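Local coordinates for succinate-semialdehyde dehydrogenase (Synechococcus sp., PDB 4ITA), which probably oxidises succinic semialdehyde to succinate and binds the cofactor NADPH, at residues 247-252 against 278-283; 234-239 against 380-385; 403-406 against 412-415; 75-78 against 84-87. One frame throughout, in Å; residues are numbered along the deposited sequence.

Contacts 1, 2 and 3 fix helices to both faces of one mixed sheet, whose last strand in the chain, 412-415, is continued by the second subunit. Strand 235-239 of contact 2 turns F237 and V239 toward the helix pair of contact 1, while V238, on its other face, touches F404 of contact 3. Centres are about 17 Å apart for contacts 1 and 2, about 11 Å for 2 and 3. Along the chain contact 4 comes first, contact 1 is nested within the loop closed by contact 2, and contact 3 follows. Contact 4 is centred about 26 to 28 Å from the others, yet contacts 2 and 4 each have a side chain about 9 Å from NADPH.

Contact 1. Residues 247-252 against 278-283; sequences EAVEVG and AEFLEK
F280 reaches to V249 and A248 with the flat of its ring as well as its edge. Its CG is anti to the backbone N (chi1 -176°), which swings the ring off its helix toward helix 245-257. V249 CG2 sits over one face, 3.8 Å from the ring centroid and 29° off the normal, a CH-pi contact. F280 CE1 meets A248 C at the ring edge at 3.7 Å and A248 CB at 3.8 Å. The two helices run in broadly the same direction, their local axes 9.7 Å apart and 39° askew. Helix 245-257 is the crossover of a beta-alpha-beta unit that joins strands 235-239 and 267-273, and helix 274-289 follows the second strand; F280 packs on F270 and L272 of that strand. With an alanine here the methyl of V249 would probably lose the aromatic face beneath it, and a gap would likely open between helix and sheet. One turn on, the backbone of K283 meets the other methyl of V249, with V249 CG1 3.5 Å from K283 O. The extended K283 chain leads away, and its NZ forms a salt bridge to E279 OE2 at 2.7 Å, on the anti lone pair, and another to D246.

Contact 2. Residues 234-239 against 380-385; sequences SDPFVV and ALANDI
P236 and A382 make a small apolar contact between an interior strand and the end of a helix, in the layered alpha-beta fold of an aldehyde dehydrogenase. Strand 235-239 lies inside the mixed sheet, between strands 267-273 and 390-394, and helix 375-383 covers one of its faces. CB and CG of the pyrrolidine ring both meet the methyl of A382: P236 CB is 3.8 Å from A382 CB, and P236 CG is 3.9 Å from A382 CB. F237, the next residue, points to the other face of the sheet, where it meets the rings of W394 and F270. No hydrogen bond runs directly between the two segments. R269 of strand 267-273 links them instead, its guanidinium group donating to the carbonyl oxygens of S234, L381 and A382, so that one charged side chain ties together three carbonyls from the two segments. Beyond the helix the chain bends through an inverse gamma turn centred on D384, which brings I385 back toward the start of the strand. There the I385 side chain adopts a crowded position, CG1 lying between the backbone N and the carbonyl carbon (chi1 43°), and its CD1 comes to rest 3.5 Å from S234 O.

Contact 3. Residues 403-406 against 412-415; sequences RFIQ and AVFI
I405 and I415 each hold CG1 anti to the carbonyl carbon (chi1 -70° and -58°), and this brings the two branches together between helix and strand. The I405 chain runs on extended, whereas that of I415 bends at its second torsion (chi2 -63°), and the two side chains cross at about a right angle. The touching carbons are I405 CG1 and I415 CG1, 3.8 Å apart, with I405 CD1 adding a contact at 4.0 Å to I415 CG1. The bend turns I415 CD1 back along the helix, where it lies 4.0 Å from F404 CB. The F404 ring itself leads away from the strand: it meets F240 edge-to-face and packs on L375 and I379 of helix 375-383. V413, two residues before I415 and on the same face of the strand, packs beside it, nearer the start of the strand and mostly against helix backbone. Its CG1 stands 4.0 Å from I405 CA, and its CG2 is 4.1 Å from I405 O. That carbonyl oxygen also accepts a hydrogen bond from K451 of the second subunit. On the opposite face of the strand, the F414 ring stacks on W454 of the second subunit. Helix 398-407 is the crossover of a beta-alpha-beta unit whose parallel strands, 390-394 and 412-415, are neighbours; the latter is the outermost strand on this side within the chain, and a strand of the second subunit continues the sheet beyond it, as in other oligomeric aldehyde dehydrogenases.

Contact 4. Residues 75-78 against 84-87; sequences MGKT and AEAE
K77 and E85 form a buried salt bridge across the corner where helix 64-75 gives way to helix 79-103. K77 NZ donates to E85 OE1 at 2.7 Å, meeting the oxygen on its anti side and 23° out of the carboxylate plane. The lysine gets there by bending at its third torsion (chi3 -75°), which also lays CE alongside the acceptor, 3.4 Å from E85 OE1; the glutamate reaches out extended from its helix. A second partner shares the ammonium group, N259 OD1. Were a methionine in the lysine's place, the E85 oxygen would probably be left without its countercharge and N259 without its donor. Farther out, the backbone of the corner fixes where the lysine starts. G76 leaves the first helix with positive phi, and its carbonyl oxygen is bonded by N260 ND2, so N259 and N260 both hold the corner, through the K77 ammonium and the G76 carbonyl. T78 occupies the N-cap of the next helix, with its hydroxyl bonded to that of S81. F134 and P135 pack against the E85 side chain, which lies about 9 Å from the bound NADPH, and E85 OE2 accepts hydrogen bonds from the backbone N of both F136 and W137.

Contact 1. Residues 247-252 against 278-283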
ATOM      1  N   GLU A 247      18.909  11.607  32.265  1.00 10.50           N
ATOM      2  CA  GLU A 247      19.001  11.348  30.825  1.00 12.26           C
ATOM      3  C   GLU A 247      17.641  11.532  30.153  1.00  9.53           C
ATOM      4  O   GLU A 247      17.549  12.140  29.091  1.00  9.18           O
ATOM      5  CB  GLU A 247      19.553   9.948  30.514  1.00 11.75           C
ATOM      6  CG  GLU A 247      19.756   9.724  29.010  1.00 14.49           C
ATOM      7  CD  GLU A 247      20.191   8.309  28.635  1.00 18.62           C
ATOM      8  OE1 GLU A 247      20.145   7.412  29.499  1.00 23.45           O
ATOM      9  OE2 GLU A 247      20.572   8.107  27.462  1.00 22.57           O
ATOM     10  N   ALA A 248      16.592  11.008  30.776  1.00 10.01           N
ATOM     11  CA  ALA A 248      15.244  11.132  30.229  1.00  8.02           C
ATOM     12  C   ALA A 248      14.808  12.595  30.082  1.00  9.55           C
ATOM     13  O   ALA A 248      14.168  12.955  29.092  1.00  9.18           O
ATOM     14  CB  ALA A 248      14.240  10.340  31.068  1.00  8.98           C
ATOM     15  N   VAL A 249      15.153  13.442  31.051  1.00  9.35           N
ATOM     16  CA  VAL A 249      14.836  14.869  30.968  1.00 10.59           C
ATOM     17  C   VAL A 249      15.586  15.566  29.832  1.00  8.23           C
ATOM     18  O   VAL A 249      15.007  16.340  29.061  1.00 10.59           O
ATOM     19  CB  VAL A 249      15.153  15.603  32.296  1.00 12.35           C
ATOM     20  CG1 VAL A 249      15.064  17.117  32.106  1.00 14.46           C
ATOM     21  CG2 VAL A 249      14.215  15.145  33.393  1.00 13.32           C
ATOM     22  N   GLU A 250      16.882  15.295  29.742  1.00  9.09           N
ATOM     23  CA  GLU A 250      17.718  15.890  28.708  1.00  9.72           C
ATOM     24  C   GLU A 250      17.229  15.475  27.323  1.00  8.81           C
ATOM     25  O   GLU A 250      17.014  16.309  26.439  1.00  9.68           O
ATOM     26  CB  GLU A 250      19.175  15.460  28.900  1.00 11.80           C
ATOM     27  CG  GLU A 250      19.869  16.088  30.099  1.00 17.10           C
ATOM     28  CD  GLU A 250      20.161  17.566  29.893  1.00 27.60           C
ATOM     29  OE1 GLU A 250      20.198  18.010  28.723  1.00 28.80           O
ATOM     30  OE2 GLU A 250      20.353  18.282  30.901  1.00 32.20           O
ATOM     31  N   VAL A 251      17.044  14.176  27.142  1.00  8.39           N
ATOM     32  CA  VAL A 251      16.613  13.643  25.860  1.00  9.12           C
ATOM     33  C   VAL A 251      15.174  14.061  25.538  1.00  7.41           C
ATOM     34  O   VAL A 251      14.879  14.439  24.408  1.00  8.49           O
ATOM     35  CB  VAL A 251      16.789  12.110  25.825  1.00  7.49           C
ATOM     36  CG1 VAL A 251      16.138  11.521  24.587  1.00  9.32           C
ATOM     37  CG2 VAL A 251      18.284  11.752  25.878  1.00  9.43           C
ATOM     38  N   GLY A 252      14.295  14.030  26.537  1.00  7.28           N
ATOM     39  CA  GLY A 252      12.924  14.465  26.342  1.00  7.55           C
ATOM     40  C   GLY A 252      12.803  15.914  25.928  1.00  8.59           C
ATOM     41  O   GLY A 252      11.942  16.272  25.123  1.00  7.55           O
ATOM     42  N   ALA A 278       7.162  14.240  40.181  1.00 11.98           N
ATOM     43  CA  ALA A 278       7.539  15.539  40.735  1.00 12.88           C
ATOM     44  C   ALA A 278       8.956  15.923  40.326  1.00 11.03           C
ATOM     45  O   ALA A 278       9.190  17.036  39.852  1.00 11.10           O
ATOM     46  CB  ALA A 278       7.393  15.543  42.252  1.00 13.01           C
ATOM     47  N   GLU A 279       9.896  14.997  40.496  1.00 11.50           N
ATOM     48  CA  GLU A 279      11.291  15.252  40.153  1.00 11.77           C
ATOM     49  C   GLU A 279      11.470  15.467  38.650  1.00 11.70           C
ATOM     50  O   GLU A 279      12.128  16.418  38.222  1.00 10.98           O
ATOM     51  CB  GLU A 279      12.195  14.109  40.625  1.00 11.52           C
ATOM     52  CG  GLU A 279      13.654  14.313  40.256  1.00 14.23           C
ATOM     53  CD  GLU A 279      14.555  13.185  40.719  1.00 15.92           C
ATOM     54  OE1 GLU A 279      14.080  12.322  41.486  1.00 16.31           O
ATOM     55  OE2 GLU A 279      15.735  13.165  40.305  1.00 16.79           O
ATOM     56  N   PHE A 280      10.882  14.586  37.847  1.00 10.91           N
ATOM     57  CA  PHE A 280      11.005  14.720  36.404  1.00  9.38           C
ATOM     58  C   PHE A 280      10.404  16.043  35.915  1.00  8.21           C
ATOM     59  O   PHE A 280      11.022  16.746  35.113  1.00  9.13           O
ATOM     60  CB  PHE A 280      10.366  13.531  35.670  1.00 10.46           C
ATOM     61  CG  PHE A 280      10.557  13.579  34.168  1.00  9.38           C
ATOM     62  CD1 PHE A 280      11.591  12.883  33.558  1.00  9.87           C
ATOM     63  CD2 PHE A 280       9.709  14.341  33.373  1.00  8.61           C
ATOM     64  CE1 PHE A 280      11.770  12.948  32.179  1.00  9.13           C
ATOM     65  CE2 PHE A 280       9.882  14.406  31.999  1.00  9.53           C
ATOM     66  CZ  PHE A 280      10.917  13.709  31.407  1.00  9.06           C
ATOM     67  N   LEU A 281       9.209  16.381  36.386  1.00 10.06           N
ATOM     68  CA  LEU A 281       8.544  17.587  35.907  1.00 10.06           C
ATOM     69  C   LEU A 281       9.311  18.851  36.288  1.00 10.16           C
ATOM     70  O   LEU A 281       9.402  19.784  35.487  1.00 10.37           O
ATOM     71  CB  LEU A 281       7.102  17.661  36.409  1.00 10.43           C
ATOM     72  CG  LEU A 281       6.294  18.862  35.908  1.00 10.87           C
ATOM     73  CD1 LEU A 281       6.327  18.955  34.381  1.00 13.60           C
ATOM     74  CD2 LEU A 281       4.863  18.787  36.415  1.00 12.59           C
ATOM     75  N   GLU A 282       9.853  18.892  37.503  1.00  9.93           N
ATOM     76  CA  GLU A 282      10.647  20.054  37.904  1.00 11.05           C
ATOM     77  C   GLU A 282      11.852  20.202  36.985  1.00  9.63           C
ATOM     78  O   GLU A 282      12.164  21.296  36.517  1.00  9.86           O
ATOM     79  CB  GLU A 282      11.109  19.952  39.366  1.00 14.11           C
ATOM     80  CG  GLU A 282      12.175  21.003  39.726  1.00 14.24           C
ATOM     81  CD  GLU A 282      12.503  21.082  41.211  1.00 22.34           C
ATOM     82  OE1 GLU A 282      11.656  21.575  41.978  1.00 18.56           O
ATOM     83  OE2 GLU A 282      13.621  20.678  41.608  1.00 22.79           O
ATOM     84  N   LYS A 283      12.531  19.089  36.732  1.00  9.72           N
ATOM     85  CA  LYS A 283      13.710  19.096  35.877  1.00  9.92           C
ATOM     86  C   LYS A 283      13.375  19.446  34.424  1.00  9.24           C
ATOM     87  O   LYS A 283      14.158  20.124  33.752  1.00  9.72           O
ATOM     88  CB  LYS A 283      14.473  17.772  35.994  1.00  9.62           C
ATOM     89  CG  LYS A 283      15.166  17.635  37.347  1.00 12.57           C
ATOM     90  CD  LYS A 283      15.883  16.307  37.526  1.00 13.14           C
ATOM     91  CE  LYS A 283      16.764  16.352  38.771  1.00 11.58           C
ATOM     92  NZ  LYS A 283      17.350  15.025  39.093  1.00 15.67           N
TER

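Contact 2. Residues 234-239 against 380-385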
ATOM      1  N   SER A 234       1.154  12.282  17.905  1.00  6.60           N
ATOM      2  CA  SER A 234       1.206  12.894  19.226  1.00  7.67           C
ATOM      3  C   SER A 234       1.920  11.894  20.118  1.00  7.17           C
ATOM      4  O   SER A 234       1.331  11.288  21.025  1.00  8.08           O
ATOM      5  CB  SER A 234      -0.199  13.220  19.739  1.00  7.35           C
ATOM      6  OG  SER A 234      -0.110  13.902  20.983  1.00  8.46           O
ATOM      7  N   ASP A 235       3.200  11.702  19.836  1.00  6.65           N
ATOM      8  CA  ASP A 235       3.937  10.589  20.405  1.00  7.19           C
ATOM      9  C   ASP A 235       4.059  10.707  21.916  1.00  6.60           C
ATOM     10  O   ASP A 235       4.363  11.780  22.435  1.00  7.55           O
ATOM     11  CB  ASP A 235       5.341  10.515  19.808  1.00  6.24           C
ATOM     12  CG  ASP A 235       5.359  10.141  18.331  1.00  7.36           C
ATOM     13  OD1 ASP A 235       4.294  10.031  17.679  1.00  7.81           O
ATOM     14  OD2 ASP A 235       6.486   9.951  17.828  1.00  8.88           O
ATOM     15  N   PRO A 236       3.861   9.592  22.629  1.00  6.58           N
ATOM     16  CA  PRO A 236       4.077   9.580  24.075  1.00  6.02           C
ATOM     17  C   PRO A 236       5.562   9.442  24.417  1.00  7.43           C
ATOM     18  O   PRO A 236       6.349   8.869  23.657  1.00  7.15           O
ATOM     19  CB  PRO A 236       3.314   8.335  24.517  1.00  7.34           C
ATOM     20  CG  PRO A 236       3.442   7.413  23.349  1.00  6.35           C
ATOM     21  CD  PRO A 236       3.368   8.291  22.138  1.00  7.32           C
ATOM     22  N   PHE A 237       5.930  10.013  25.560  1.00  6.35           N
ATOM     23  CA  PHE A 237       7.263   9.886  26.126  1.00  7.42           C
ATOM     24  C   PHE A 237       7.000   9.452  27.565  1.00  7.24           C
ATOM     25  O   PHE A 237       6.617  10.265  28.418  1.00  7.28           O
ATOM     26  CB  PHE A 237       7.975  11.243  26.052  1.00  7.94           C
ATOM     27  CG  PHE A 237       9.460  11.197  26.346  1.00  6.52           C
ATOM     28  CD1 PHE A 237       9.931  11.322  27.647  1.00  7.89           C
ATOM     29  CD2 PHE A 237      10.383  11.089  25.315  1.00  6.64           C
ATOM     30  CE1 PHE A 237      11.294  11.317  27.906  1.00  7.39           C
ATOM     31  CE2 PHE A 237      11.747  11.071  25.571  1.00  8.34           C
ATOM     32  CZ  PHE A 237      12.202  11.188  26.874  1.00  7.39           C
ATOM     33  N   VAL A 238       7.139   8.155  27.809  1.00  7.20           N
ATOM     34  CA  VAL A 238       6.728   7.543  29.063  1.00  6.86           C
ATOM     35  C   VAL A 238       7.939   7.346  29.953  1.00  7.34           C
ATOM     36  O   VAL A 238       8.941   6.784  29.520  1.00  8.04           O
ATOM     37  CB  VAL A 238       6.046   6.183  28.809  1.00  7.05           C
ATOM     38  CG1 VAL A 238       5.499   5.635  30.110  1.00  8.24           C
ATOM     39  CG2 VAL A 238       4.911   6.315  27.785  1.00  8.19           C
ATOM     40  N   VAL A 239       7.855   7.826  31.192  1.00  7.17           N
ATOM     41  CA  VAL A 239       8.982   7.733  32.112  1.00  8.56           C
ATOM     42  C   VAL A 239       8.591   6.989  33.377  1.00  7.60           C
ATOM     43  O   VAL A 239       7.712   7.427  34.115  1.00  8.33           O
ATOM     44  CB  VAL A 239       9.539   9.125  32.470  1.00  7.51           C
ATOM     45  CG1 VAL A 239      10.788   8.991  33.340  1.00  9.73           C
ATOM     46  CG2 VAL A 239       9.863   9.909  31.204  1.00  8.70           C
ATOM     47  N   ALA A 380      -2.527   2.591  28.340  1.00  9.88           N
ATOM     48  CA  ALA A 380      -3.840   3.063  27.921  1.00 10.11           C
ATOM     49  C   ALA A 380      -3.802   4.538  27.525  1.00  9.85           C
ATOM     50  O   ALA A 380      -4.364   4.937  26.501  1.00 10.37           O
ATOM     51  CB  ALA A 380      -4.874   2.825  29.017  1.00 11.83           C
ATOM     52  N   LEU A 381      -3.145   5.361  28.339  1.00  8.67           N
ATOM     53  CA  LEU A 381      -3.093   6.784  28.055  1.00  9.26           C
ATOM     54  C   LEU A 381      -2.243   7.047  26.819  1.00  9.25           C
ATOM     55  O   LEU A 381      -2.595   7.870  25.970  1.00  9.19           O
ATOM     56  CB  LEU A 381      -2.552   7.554  29.263  1.00 10.84           C
ATOM     57  CG  LEU A 381      -2.429   9.069  29.110  1.00 11.05           C
ATOM     58  CD1 LEU A 381      -3.765   9.677  28.737  1.00 14.44           C
ATOM     59  CD2 LEU A 381      -1.923   9.670  30.402  1.00 12.97           C
ATOM     60  N   ALA A 382      -1.125   6.338  26.721  1.00  8.69           N
ATOM     61  CA  ALA A 382      -0.237   6.484  25.568  1.00  8.28           C
ATOM     62  C   ALA A 382      -0.965   6.219  24.254  1.00  8.44           C
ATOM     63  O   ALA A 382      -0.725   6.895  23.248  1.00  9.37           O
ATOM     64  CB  ALA A 382       0.961   5.569  25.701  1.00  8.74           C
ATOM     65  N   ASN A 383      -1.864   5.242  24.268  1.00  8.60           N
ATOM     66  CA  ASN A 383      -2.575   4.841  23.058  1.00  8.77           C
ATOM     67  C   ASN A 383      -3.881   5.595  22.814  1.00  9.48           C
ATOM     68  O   ASN A 383      -4.509   5.413  21.774  1.00  9.07           O
ATOM     69  CB  ASN A 383      -2.879   3.339  23.087  1.00  9.12           C
ATOM     70  CG  ASN A 383      -1.638   2.485  22.973  1.00  9.05           C
ATOM     71  OD1 ASN A 383      -0.608   2.932  22.473  1.00 10.03           O
ATOM     72  ND2 ASN A 383      -1.738   1.236  23.420  1.00 10.38           N
ATOM     73  N   ASP A 384      -4.285   6.437  23.764  1.00  9.91           N
ATOM     74  CA  ASP A 384      -5.592   7.092  23.718  1.00 11.17           C
ATOM     75  C   ASP A 384      -5.562   8.345  22.844  1.00 12.53           C
ATOM     76  O   ASP A 384      -5.856   9.457  23.300  1.00 14.09           O
ATOM     77  CB  ASP A 384      -6.072   7.415  25.142  1.00 12.88           C
ATOM     78  CG  ASP A 384      -7.525   7.846  25.185  1.00 17.47           C
ATOM     79  OD1 ASP A 384      -8.298   7.418  24.305  1.00 19.08           O
ATOM     80  OD2 ASP A 384      -7.887   8.619  26.097  1.00 22.76           O
ATOM     81  N   ILE A 385      -5.187   8.142  21.584  1.00 10.05           N
ATOM     82  CA  ILE A 385      -5.084   9.205  20.591  1.00  8.76           C
ATOM     83  C   ILE A 385      -5.443   8.625  19.231  1.00  8.21           C
ATOM     84  O   ILE A 385      -5.427   7.405  19.053  1.00  8.89           O
ATOM     85  CB  ILE A 385      -3.652   9.778  20.502  1.00  8.12           C
ATOM     86  CG1 ILE A 385      -2.616   8.650  20.523  1.00  8.06           C
ATOM     87  CG2 ILE A 385      -3.395  10.784  21.617  1.00  9.83           C
ATOM     88  CD1 ILE A 385      -1.211   9.094  20.111  1.00 11.02           C
TER

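Contact 3. Residues 403-406 against 412-415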
ATOM      1  N   ARG A 403       6.567  -5.174  27.639  1.00  9.18           N
ATOM      2  CA  ARG A 403       5.173  -4.756  27.534  1.00  9.63           C
ATOM      3  C   ARG A 403       5.026  -3.458  26.740  1.00  8.93           C
ATOM      4  O   ARG A 403       4.109  -3.337  25.926  1.00  9.69           O
ATOM      5  CB  ARG A 403       4.510  -4.645  28.907  1.00 13.06           C
ATOM      6  CG  ARG A 403       4.174  -6.000  29.527  1.00 15.01           C
ATOM      7  CD  ARG A 403       3.081  -5.882  30.583  1.00 17.99           C
ATOM      8  NE  ARG A 403       1.836  -5.343  30.038  1.00 17.74           N
ATOM      9  CZ  ARG A 403       0.869  -4.798  30.771  1.00 18.90           C
ATOM     10  NH1 ARG A 403       1.005  -4.707  32.087  1.00 18.86           N
ATOM     11  NH2 ARG A 403      -0.228  -4.331  30.191  1.00 18.40           N
ATOM     12  N   PHE A 404       5.922  -2.498  26.965  1.00  8.68           N
ATOM     13  CA  PHE A 404       5.897  -1.261  26.191  1.00  8.11           C
ATOM     14  C   PHE A 404       6.122  -1.546  24.701  1.00  9.47           C
ATOM     15  O   PHE A 404       5.382  -1.042  23.848  1.00  9.22           O
ATOM     16  CB  PHE A 404       6.957  -0.277  26.700  1.00  8.84           C
ATOM     17  CG  PHE A 404       6.558   0.484  27.943  1.00  8.14           C
ATOM     18  CD1 PHE A 404       5.359   1.188  28.003  1.00  8.21           C
ATOM     19  CD2 PHE A 404       7.406   0.528  29.048  1.00  8.80           C
ATOM     20  CE1 PHE A 404       5.007   1.906  29.151  1.00  8.86           C
ATOM     21  CE2 PHE A 404       7.061   1.246  30.187  1.00  8.77           C
ATOM     22  CZ  PHE A 404       5.861   1.935  30.239  1.00  9.99           C
ATOM     23  N   ILE A 405       7.143  -2.345  24.390  1.00  8.87           N
ATOM     24  CA  ILE A 405       7.426  -2.719  23.003  1.00  8.93           C
ATOM     25  C   ILE A 405       6.215  -3.378  22.349  1.00 10.09           C
ATOM     26  O   ILE A 405       5.842  -3.044  21.224  1.00  9.62           O
ATOM     27  CB  ILE A 405       8.648  -3.661  22.923  1.00  8.05           C
ATOM     28  CG1 ILE A 405       9.923  -2.892  23.257  1.00  9.05           C
ATOM     29  CG2 ILE A 405       8.752  -4.302  21.540  1.00 10.46           C
ATOM     30  CD1 ILE A 405      11.126  -3.773  23.528  1.00 10.49           C
ATOM     31  N   GLN A 406       5.587  -4.304  23.060  1.00  9.78           N
ATOM     32  CA  GLN A 406       4.497  -5.077  22.490  1.00  9.69           C
ATOM     33  C   GLN A 406       3.196  -4.289  22.380  1.00 10.50           C
ATOM     34  O   GLN A 406       2.451  -4.437  21.408  1.00 12.50           O
ATOM     35  CB  GLN A 406       4.271  -6.354  23.311  1.00 12.21           C
ATOM     36  CG  GLN A 406       5.411  -7.355  23.192  1.00 15.28           C
ATOM     37  CD  GLN A 406       5.540  -7.928  21.795  1.00 18.67           C
ATOM     38  OE1 GLN A 406       4.545  -8.296  21.173  1.00 22.84           O
ATOM     39  NE2 GLN A 406       6.770  -7.996  21.289  1.00 24.20           N
ATOM     40  N   ALA A 412       6.747   2.833  15.684  1.00  8.53           N
ATOM     41  CA  ALA A 412       8.094   2.717  16.229  1.00  9.70           C
ATOM     42  C   ALA A 412       8.057   2.859  17.735  1.00  9.62           C
ATOM     43  O   ALA A 412       7.379   3.744  18.258  1.00 10.29           O
ATOM     44  CB  ALA A 412       9.001   3.767  15.628  1.00 10.80           C
ATOM     45  N   VAL A 413       8.776   1.978  18.428  1.00  7.43           N
ATOM     46  CA  VAL A 413       8.910   2.066  19.874  1.00  8.47           C
ATOM     47  C   VAL A 413      10.386   2.093  20.238  1.00  8.15           C
ATOM     48  O   VAL A 413      11.141   1.164  19.908  1.00  8.43           O
ATOM     49  CB  VAL A 413       8.219   0.900  20.600  1.00  8.48           C
ATOM     50  CG1 VAL A 413       8.422   1.019  22.107  1.00 10.18           C
ATOM     51  CG2 VAL A 413       6.735   0.857  20.272  1.00 10.20           C
ATOM     52  N   PHE A 414      10.789   3.169  20.909  1.00  7.04           N
ATOM     53  CA  PHE A 414      12.159   3.329  21.384  1.00  7.61           C
ATOM     54  C   PHE A 414      12.194   3.214  22.898  1.00  7.94           C
ATOM     55  O   PHE A 414      11.427   3.879  23.597  1.00  8.35           O
ATOM     56  CB  PHE A 414      12.735   4.682  20.951  1.00  8.39           C
ATOM     57  CG  PHE A 414      13.262   4.701  19.537  1.00  7.43           C
ATOM     58  CD1 PHE A 414      12.449   4.355  18.460  1.00  8.14           C
ATOM     59  CD2 PHE A 414      14.577   5.079  19.284  1.00  7.63           C
ATOM     60  CE1 PHE A 414      12.936   4.387  17.158  1.00  9.27           C
ATOM     61  CE2 PHE A 414      15.071   5.113  17.988  1.00  8.95           C
ATOM     62  CZ  PHE A 414      14.258   4.760  16.923  1.00  9.48           C
ATOM     63  N   ILE A 415      13.069   2.351  23.401  1.00  7.75           N
ATOM     64  CA  ILE A 415      13.237   2.161  24.836  1.00  8.71           C
ATOM     65  C   ILE A 415      14.544   2.821  25.289  1.00  7.49           C
ATOM     66  O   ILE A 415      15.623   2.488  24.792  1.00  8.21           O
ATOM     67  CB  ILE A 415      13.235   0.667  25.218  1.00  8.66           C
ATOM     68  CG1 ILE A 415      11.938  -0.022  24.762  1.00  8.87           C
ATOM     69  CG2 ILE A 415      13.463   0.488  26.717  1.00  9.43           C
ATOM     70  CD1 ILE A 415      10.673   0.522  25.412  1.00 10.80           C
TER

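Contact 4. Residues 75-78 against 84-87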
ATOM      1  N   MET A  75      12.249  28.580   6.464  1.00  7.61           N
ATOM      2  CA  MET A  75      11.328  27.963   7.415  1.00  7.72           C
ATOM      3  C   MET A  75      11.752  27.999   8.884  1.00  8.14           C
ATOM      4  O   MET A  75      11.054  27.457   9.738  1.00  7.96           O
ATOM      5  CB  MET A  75      10.905  26.564   6.950  1.00  7.59           C
ATOM      6  CG  MET A  75      12.049  25.623   6.571  1.00  8.12           C
ATOM      7  SD  MET A  75      13.077  25.041   7.967  1.00  6.31           S
ATOM      8  CE  MET A  75      11.829  24.196   8.969  1.00  7.65           C
ATOM      9  N   GLY A  76      12.883  28.637   9.173  1.00  7.67           N
ATOM     10  CA  GLY A  76      13.198  29.049  10.537  1.00  8.54           C
ATOM     11  C   GLY A  76      13.858  28.060  11.484  1.00  8.83           C
ATOM     12  O   GLY A  76      14.112  28.401  12.641  1.00  8.60           O
ATOM     13  N   LYS A  77      14.144  26.842  11.034  1.00  8.24           N
ATOM     14  CA  LYS A  77      14.872  25.914  11.903  1.00  8.64           C
ATOM     15  C   LYS A  77      16.301  26.423  12.113  1.00  7.29           C
ATOM     16  O   LYS A  77      16.821  27.168  11.279  1.00  8.79           O
ATOM     17  CB  LYS A  77      14.870  24.486  11.340  1.00  8.75           C
ATOM     18  CG  LYS A  77      15.867  24.237  10.221  1.00  8.59           C
ATOM     19  CD  LYS A  77      15.684  22.844   9.624  1.00  8.25           C
ATOM     20  CE  LYS A  77      16.234  21.786  10.544  1.00  9.69           C
ATOM     21  NZ  LYS A  77      15.561  20.464  10.341  1.00 11.48           N
ATOM     22  N   THR A  78      16.935  26.047  13.220  1.00  8.99           N
ATOM     23  CA  THR A  78      18.279  26.556  13.474  1.00  8.90           C
ATOM     24  C   THR A  78      19.233  26.130  12.364  1.00  9.20           C
ATOM     25  O   THR A  78      19.101  25.041  11.786  1.00  8.84           O
ATOM     26  CB  THR A  78      18.855  26.089  14.818  1.00 10.31           C
ATOM     27  OG1 THR A  78      19.034  24.666  14.797  1.00 10.07           O
ATOM     28  CG2 THR A  78      17.940  26.487  15.970  1.00  9.28           C
ATOM     29  N   ALA A  84      22.752  19.529  10.135  1.00  8.30           N
ATOM     30  CA  ALA A  84      22.523  18.117  10.413  1.00  7.80           C
ATOM     31  C   ALA A  84      21.537  17.511   9.416  1.00  8.40           C
ATOM     32  O   ALA A  84      21.698  16.362   8.990  1.00  8.19           O
ATOM     33  CB  ALA A  84      22.043  17.909  11.857  1.00  7.99           C
ATOM     34  N   GLU A  85      20.520  18.279   9.027  1.00  7.39           N
ATOM     35  CA  GLU A  85      19.539  17.778   8.069  1.00  7.04           C
ATOM     36  C   GLU A  85      20.174  17.518   6.695  1.00  6.52           C
ATOM     37  O   GLU A  85      19.873  16.513   6.037  1.00  7.58           O
ATOM     38  CB  GLU A  85      18.338  18.720   7.952  1.00  7.56           C
ATOM     39  CG  GLU A  85      17.322  18.181   6.967  1.00  7.58           C
ATOM     40  CD  GLU A  85      16.047  18.983   6.870  1.00  7.74           C
ATOM     41  OE1 GLU A  85      15.759  19.835   7.743  1.00  8.82           O
ATOM     42  OE2 GLU A  85      15.307  18.737   5.900  1.00  7.02           O
ATOM     43  N   ALA A  86      21.048  18.418   6.259  1.00  6.68           N
ATOM     44  CA  ALA A  86      21.759  18.221   4.999  1.00  7.50           C
ATOM     45  C   ALA A  86      22.657  16.984   5.081  1.00  7.96           C
ATOM     46  O   ALA A  86      22.757  16.199   4.132  1.00  7.66           O
ATOM     47  CB  ALA A  86      22.580  19.453   4.645  1.00  9.08           C
ATOM     48  N   GLU A  87      23.301  16.791   6.227  1.00  7.35           N
ATOM     49  CA  GLU A  87      24.140  15.619   6.429  1.00  7.20           C
ATOM     50  C   GLU A  87      23.331  14.326   6.386  1.00  8.08           C
ATOM     51  O   GLU A  87      23.759  13.330   5.793  1.00  8.37           O
ATOM     52  CB  GLU A  87      24.885  15.735   7.764  1.00  9.93           C
ATOM     53  CG  GLU A  87      25.960  16.811   7.778  1.00 11.40           C
ATOM     54  CD  GLU A  87      26.545  17.050   9.161  1.00 16.47           C
ATOM     55  OE1 GLU A  87      27.594  17.724   9.246  1.00 23.85           O
ATOM     56  OE2 GLU A  87      25.954  16.578  10.154  1.00 21.39           O
TER